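Local coordinates for RNA silencing suppressor p19 (Carnation Italian ringspot virus, PDB 6BJV), which suppresses RNA silencing in the host plant by binding short interfering RNAs as a homodimer that selects duplexes by their length, at residues N15-R18 against W19-G22; S127-L130 against Q131-C134. All blocks are in the same frame, centred on the assembly; numbering follows the deposited sequence.

In the fold
From the N terminus, helix 7-16 runs into contact 1, where residues 15-18 meet 19-22 in a helix-like turn leading into the loop before helix 39-45. Its side chains reach both strand 68-75 and the backbone of the bound RNA. After helix 39-45 come strands 58-65 and 68-75, helices 80-87 and 92-99, then strands 109-116 and 119-126, which complete the antiparallel sheet. Contact 2 follows: residues 127-134 close the turn into helix 130-144, beside helix 92-99 and the second subunit. The two contacts are consecutive, neither nested nor crossed. The centres of contacts 1 and 2 are about 24 Å apart, and they do not touch.

Contact 1. Residues N15-R18 against W19-G22; sequences NGER and WDGG. With nucleotides of chain D.
Arg18 and Trp19 lie side by side in a helix-like i to i+4 turn at the C-terminal part of helix 7-16, and together they present a phosphate-binding arginine backed by an indole to the siRNA. The apolar part of the contact is a CH-pi interaction: Arg18 CD sits over the face of the six-membered ring of Trp19, 3.8 Å from its centroid. The arginine chain is extended throughout, with CG anti to the backbone N (chi1 -180°), and this carries the guanidinium along the indole with the two planes only 13° apart. Trp19 CH2 covers one guanidinium face toward its rim, 3.4 Å from Arg18 NE.

Polar contacts to the RNA lie in the guanidinium plane. Arg18 NH2 donates to OP1 of G2 of chain D at 2.6 Å, and NH1 adds a weak bond to the same oxygen. Asp34 OD1 forms a salt bridge with NE, and NH2, besides the phosphate, also bonds Ser36 OG, so protein partners help fix the rotation of the group.

The backbone turn rests on one carbonyl. Gly16 O takes the amide N of Asp20 at 3.0 Å in an almost straight bond (N-H...O 172°), the donor close to the line of the C=O, and that of Trp19 from above the carbonyl plane. Glu17 turns aside to a salt bridge with Arg72 of strand 68-75, joining the turn to the edge of the sheet. O3' of G2 of chain D approaches the indole obliquely, 3.6 Å from Trp19 CZ2.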
ATOM      1  N   ASN A  15       1.651   9.355 -19.182  1.00 58.24           N
ATOM      2  CA  ASN A  15       0.463   9.966 -18.600  1.00 59.50           C
ATOM      3  C   ASN A  15      -0.604  10.213 -19.656  1.00 63.55           C
ATOM      4  O   ASN A  15      -1.800  10.101 -19.366  1.00 64.49           O
ATOM      5  CB  ASN A  15       0.837  11.273 -17.900  1.00 61.23           C
ATOM      6  CG  ASN A  15      -0.248  11.764 -16.959  1.00 63.06           C
ATOM      7  OD1 ASN A  15      -1.438  11.649 -17.249  1.00 65.60           O
ATOM      8  ND2 ASN A  15       0.162  12.311 -15.821  1.00 62.43           N
ATOM      9  N   GLY A  16      -0.194  10.546 -20.882  1.00 51.92           N
ATOM     10  CA  GLY A  16      -1.142  10.700 -21.969  1.00 56.15           C
ATOM     11  C   GLY A  16      -1.714   9.391 -22.468  1.00 56.72           C
ATOM     12  O   GLY A  16      -2.754   9.396 -23.133  1.00 60.41           O
ATOM     13  N   GLU A  17      -1.060   8.270 -22.156  1.00 55.72           N
ATOM     14  CA  GLU A  17      -1.569   6.975 -22.592  1.00 60.44           C
ATOM     15  C   GLU A  17      -2.945   6.690 -22.004  1.00 61.41           C
ATOM     16  O   GLU A  17      -3.724   5.928 -22.587  1.00 60.78           O
ATOM     17  CB  GLU A  17      -0.581   5.872 -22.212  1.00 56.77           C
ATOM     18  CG  GLU A  17      -0.972   4.483 -22.709  1.00 58.68           C
ATOM     19  CD  GLU A  17      -1.910   3.752 -21.764  1.00 59.17           C
ATOM     20  OE1 GLU A  17      -1.904   4.058 -20.553  1.00 56.27           O
ATOM     21  OE2 GLU A  17      -2.653   2.865 -22.237  1.00 62.87           O
ATOM     22  N   ARG A  18      -3.261   7.291 -20.856  1.00 53.67           N
ATOM     23  CA  ARG A  18      -4.573   7.094 -20.249  1.00 56.04           C
ATOM     24  C   ARG A  18      -5.687   7.545 -21.186  1.00 61.09           C
ATOM     25  O   ARG A  18      -6.752   6.920 -21.245  1.00 64.85           O
ATOM     26  CB  ARG A  18      -4.644   7.854 -18.926  1.00 53.95           C
ATOM     27  CG  ARG A  18      -5.964   7.724 -18.186  1.00 56.97           C
ATOM     28  CD  ARG A  18      -5.898   8.441 -16.849  1.00 55.06           C
ATOM     29  NE  ARG A  18      -7.143   8.331 -16.094  1.00 58.49           N
ATOM     30  CZ  ARG A  18      -7.339   8.865 -14.893  1.00 58.26           C
ATOM     31  NH1 ARG A  18      -6.372   9.553 -14.299  1.00 54.70           N
ATOM     32  NH2 ARG A  18      -8.505   8.713 -14.282  1.00 62.22           N
ATOM     33  N   TRP A  19      -5.454   8.622 -21.934  1.00 59.62           N
ATOM     34  CA  TRP A  19      -6.475   9.221 -22.783  1.00 63.82           C
ATOM     35  C   TRP A  19      -6.399   8.737 -24.225  1.00 76.40           C
ATOM     36  O   TRP A  19      -7.423   8.374 -24.810  1.00 80.38           O
ATOM     37  CB  TRP A  19      -6.350  10.747 -22.731  1.00 62.99           C
ATOM     38  CG  TRP A  19      -6.107  11.254 -21.349  1.00 61.18           C
ATOM     39  CD1 TRP A  19      -5.006  11.924 -20.904  1.00 55.95           C
ATOM     40  CD2 TRP A  19      -6.975  11.113 -20.217  1.00 57.55           C
ATOM     41  NE1 TRP A  19      -5.138  12.218 -19.569  1.00 52.31           N
ATOM     42  CE2 TRP A  19      -6.339  11.729 -19.124  1.00 52.86           C
ATOM     43  CE3 TRP A  19      -8.231  10.528 -20.025  1.00 57.63           C
ATOM     44  CZ2 TRP A  19      -6.916  11.782 -17.856  1.00 44.82           C
ATOM     45  CZ3 TRP A  19      -8.801  10.579 -18.766  1.00 55.76           C
ATOM     46  CH2 TRP A  19      -8.144  11.202 -17.698  1.00 50.59           C
ATOM     47  N   ASP A  20      -5.207   8.721 -24.813  1.00 76.29           N
ATOM     48  CA  ASP A  20      -5.056   8.269 -26.185  1.00 83.28           C
ATOM     49  C   ASP A  20      -5.009   6.742 -26.226  1.00 86.93           C
ATOM     50  O   ASP A  20      -5.128   6.060 -25.205  1.00 82.49           O
ATOM     51  CB  ASP A  20      -3.816   8.903 -26.811  1.00 82.69           C
ATOM     52  CG  ASP A  20      -2.551   8.613 -26.031  1.00 79.73           C
ATOM     53  OD1 ASP A  20      -2.369   7.460 -25.597  1.00 78.81           O
ATOM     54  OD2 ASP A  20      -1.741   9.544 -25.843  1.00 75.08           O
ATOM     55  N   GLY A  21      -4.836   6.197 -27.425  1.00150.65           N
ATOM     56  CA  GLY A  21      -4.884   4.761 -27.630  1.00151.29           C
ATOM     57  C   GLY A  21      -3.914   3.959 -26.782  1.00142.36           C
ATOM     58  O   GLY A  21      -4.340   3.106 -26.001  1.00139.72           O
ATOM     59  N   GLY A  22      -2.616   4.218 -26.921  1.00105.17           N
ATOM     60  CA  GLY A  22      -2.102   5.267 -27.782  1.00108.78           C
ATOM     61  C   GLY A  22      -0.726   4.932 -28.310  1.00107.44           C
ATOM     62  O   GLY A  22       0.015   4.178 -27.677  1.00102.94           O
TER
ATOM     63  P     G D   2      -9.512  11.298 -11.786  1.00 54.33           P
ATOM     64  OP1   G D   2      -8.490  10.313 -12.218  1.00 54.53           O
ATOM     65  OP2   G D   2      -9.462  11.840 -10.404  1.00 55.65           O
ATOM     66  O5'   G D   2      -9.462  12.517 -12.810  1.00 53.74           O
ATOM     67  C5'   G D   2      -9.513  12.290 -14.211  1.00 53.05           C
ATOM     68  C4'   G D   2      -9.397  13.578 -14.984  1.00 54.19           C
ATOM     69  O4'   G D   2     -10.584  14.390 -14.781  1.00 54.32           O
ATOM     70  C3'   G D   2      -8.258  14.498 -14.580  1.00 55.61           C
ATOM     71  O3'   G D   2      -7.003  14.099 -15.100  1.00 56.90           O
ATOM     72  C2'   G D   2      -8.737  15.850 -15.088  1.00 57.66           C
ATOM     73  O2'   G D   2      -8.547  15.974 -16.490  1.00 59.93           O
ATOM     74  C1'   G D   2     -10.235  15.759 -14.802  1.00 55.98           C
ATOM     75  N9    G D   2     -10.584  16.359 -13.502  1.00 55.84           N
ATOM     76  C8    G D   2     -10.893  15.713 -12.328  1.00 54.97           C
ATOM     77  N7    G D   2     -11.154  16.533 -11.347  1.00 55.78           N
ATOM     78  C5    G D   2     -11.005  17.795 -11.906  1.00 57.06           C
ATOM     79  C6    G D   2     -11.161  19.081 -11.329  1.00 58.43           C
ATOM     80  O6    G D   2     -11.470  19.371 -10.165  1.00 58.78           O
ATOM     81  N1    G D   2     -10.913  20.089 -12.256  1.00 60.14           N
ATOM     82  C2    G D   2     -10.564  19.887 -13.570  1.00 61.62           C
ATOM     83  N2    G D   2     -10.367  20.985 -14.313  1.00 64.59           N
ATOM     84  N3    G D   2     -10.417  18.693 -14.120  1.00 60.12           N
ATOM     85  C4    G D   2     -10.652  17.703 -13.235  1.00 57.28           C
TER

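Contact 2. Residues S127-L130 against Q131-C134; sequences SRTL and QHLC
Thr129 O receives the amide N of Leu133 at 2.9 Å (N-H...O 159°) and, more weakly, that of His132, while the preceding residue, Arg128, has its own amide N bonded to Gln107. The imidazole of His132 turns its edge to the Thr129 carbonyl group, and His132 ND1 is 3.8 Å from Thr129 CB.

This is the first turn of helix 130-144, with Thr129 at the N-cap position, yet the hydroxyl does not cap. Chi1 of 59° sets OG1 between the backbone N and the carbonyl carbon, and it bonds back to Gly126 O at the end of strand 119-126. Thr129 OG1 also stands 4.1 Å from Leu133 CD2, the two side chains crossing at a slant, and Val119 of the second subunit packs against Leu133 and His132.

Leu130 continues the helical pattern: Leu130 O accepts from Cys134 N at 2.9 Å, the donor nearly straight on to the carbonyl. A chi1 of -179° swings the leucine branch opposite its own amide N, and the side chain packs on Trp63 of strand 58-65 and on Asn96 and Ala99 of helix 92-99. Leu130 CG touches Cys134 SG at 4.3 Å, and Leu130 CD1 meets Leu133 CD1 at 4.5 Å.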
ATOM      1  N   SER A 127      12.750  -2.198  -8.425  1.00 48.75           N
ATOM      2  CA  SER A 127      12.405  -2.844  -9.686  1.00 49.28           C
ATOM      3  C   SER A 127      12.923  -4.275  -9.769  1.00 52.20           C
ATOM      4  O   SER A 127      12.474  -5.033 -10.637  1.00 52.94           O
ATOM      5  CB  SER A 127      12.951  -2.027 -10.858  1.00 49.29           C
ATOM      6  OG  SER A 127      14.355  -1.884 -10.767  1.00 52.65           O
ATOM      7  N   ARG A 128      13.852  -4.664  -8.895  1.00 59.42           N
ATOM      8  CA  ARG A 128      14.338  -6.038  -8.884  1.00 62.90           C
ATOM      9  C   ARG A 128      13.365  -6.999  -8.219  1.00 63.50           C
ATOM     10  O   ARG A 128      13.505  -8.215  -8.385  1.00 66.56           O
ATOM     11  CB  ARG A 128      15.692  -6.116  -8.179  1.00 66.93           C
ATOM     12  CG  ARG A 128      16.821  -5.479  -8.967  1.00 69.30           C
ATOM     13  CD  ARG A 128      18.038  -5.218  -8.100  1.00 73.17           C
ATOM     14  NE  ARG A 128      19.127  -4.618  -8.862  1.00 76.03           N
ATOM     15  CZ  ARG A 128      20.173  -4.004  -8.320  1.00 79.34           C
ATOM     16  NH1 ARG A 128      20.278  -3.896  -7.001  1.00 80.31           N
ATOM     17  NH2 ARG A 128      21.114  -3.489  -9.098  1.00 82.29           N
ATOM     18  N   THR A 129      12.394  -6.486  -7.464  1.00 63.93           N
ATOM     19  CA  THR A 129      11.367  -7.306  -6.838  1.00 64.64           C
ATOM     20  C   THR A 129      10.024  -7.175  -7.546  1.00 62.43           C
ATOM     21  O   THR A 129       8.982  -7.466  -6.952  1.00 63.01           O
ATOM     22  CB  THR A 129      11.220  -6.941  -5.359  1.00 65.16           C
ATOM     23  OG1 THR A 129      10.878  -5.555  -5.232  1.00 61.99           O
ATOM     24  CG2 THR A 129      12.516  -7.218  -4.604  1.00 68.59           C
ATOM     25  N   LEU A 130      10.030  -6.745  -8.811  1.00 58.96           N
ATOM     26  CA  LEU A 130       8.778  -6.519  -9.527  1.00 58.05           C
ATOM     27  C   LEU A 130       7.935  -7.788  -9.570  1.00 59.94           C
ATOM     28  O   LEU A 130       6.740  -7.764  -9.255  1.00 59.85           O
ATOM     29  CB  LEU A 130       9.068  -6.014 -10.940  1.00 57.31           C
ATOM     30  CG  LEU A 130       7.845  -5.709 -11.808  1.00 56.32           C
ATOM     31  CD1 LEU A 130       6.993  -4.607 -11.192  1.00 54.17           C
ATOM     32  CD2 LEU A 130       8.279  -5.328 -13.207  1.00 57.01           C
ATOM     33  N   GLN A 131       8.544  -8.912  -9.958  1.00 73.66           N
ATOM     34  CA  GLN A 131       7.823 -10.181  -9.977  1.00 75.13           C
ATOM     35  C   GLN A 131       7.106 -10.435  -8.659  1.00 75.84           C
ATOM     36  O   GLN A 131       6.044 -11.069  -8.640  1.00 77.08           O
ATOM     37  CB  GLN A 131       8.791 -11.325 -10.277  1.00 78.44           C
ATOM     38  CG  GLN A 131       9.823 -11.556  -9.183  1.00 80.15           C
ATOM     39  CD  GLN A 131      10.992 -12.401  -9.647  1.00 84.24           C
ATOM     40  OE1 GLN A 131      10.856 -13.605  -9.872  1.00 87.75           O
ATOM     41  NE2 GLN A 131      12.152 -11.773  -9.796  1.00 84.23           N
ATOM     42  N   HIS A 132       7.665  -9.948  -7.550  1.00 57.55           N
ATOM     43  CA  HIS A 132       7.042 -10.142  -6.247  1.00 58.22           C
ATOM     44  C   HIS A 132       5.941  -9.117  -5.999  1.00 55.28           C
ATOM     45  O   HIS A 132       4.891  -9.455  -5.441  1.00 55.97           O
ATOM     46  CB  HIS A 132       8.103 -10.070  -5.150  1.00 59.78           C
ATOM     47  CG  HIS A 132       9.283 -10.960  -5.397  1.00 63.16           C
ATOM     48  ND1 HIS A 132      10.351 -10.579  -6.180  1.00 62.88           N
ATOM     49  CD2 HIS A 132       9.558 -12.216  -4.973  1.00 67.25           C
ATOM     50  CE1 HIS A 132      11.236 -11.560  -6.223  1.00 66.85           C
ATOM     51  NE2 HIS A 132      10.778 -12.565  -5.498  1.00 69.37           N
ATOM     52  N   LEU A 133       6.158  -7.864  -6.404  1.00 55.57           N
ATOM     53  CA  LEU A 133       5.107  -6.861  -6.282  1.00 54.52           C
ATOM     54  C   LEU A 133       3.850  -7.298  -7.022  1.00 56.09           C
ATOM     55  O   LEU A 133       2.730  -7.053  -6.558  1.00 55.74           O
ATOM     56  CB  LEU A 133       5.594  -5.514  -6.817  1.00 51.77           C
ATOM     57  CG  LEU A 133       6.910  -4.969  -6.257  1.00 50.95           C
ATOM     58  CD1 LEU A 133       7.184  -3.583  -6.818  1.00 48.21           C
ATOM     59  CD2 LEU A 133       6.903  -4.937  -4.738  1.00 51.59           C
ATOM     60  N   CYS A 134       4.014  -7.951  -8.174  1.00 61.21           N
ATOM     61  CA  CYS A 134       2.864  -8.371  -8.967  1.00 62.91           C
ATOM     62  C   CYS A 134       1.987  -9.344  -8.190  1.00 66.32           C
ATOM     63  O   CYS A 134       0.820  -9.056  -7.903  1.00 67.03           O
ATOM     64  CB  CYS A 134       3.339  -8.999 -10.277  1.00 63.61           C
ATOM     65  SG  CYS A 134       4.155  -7.835 -11.387  1.00 61.02           S
TER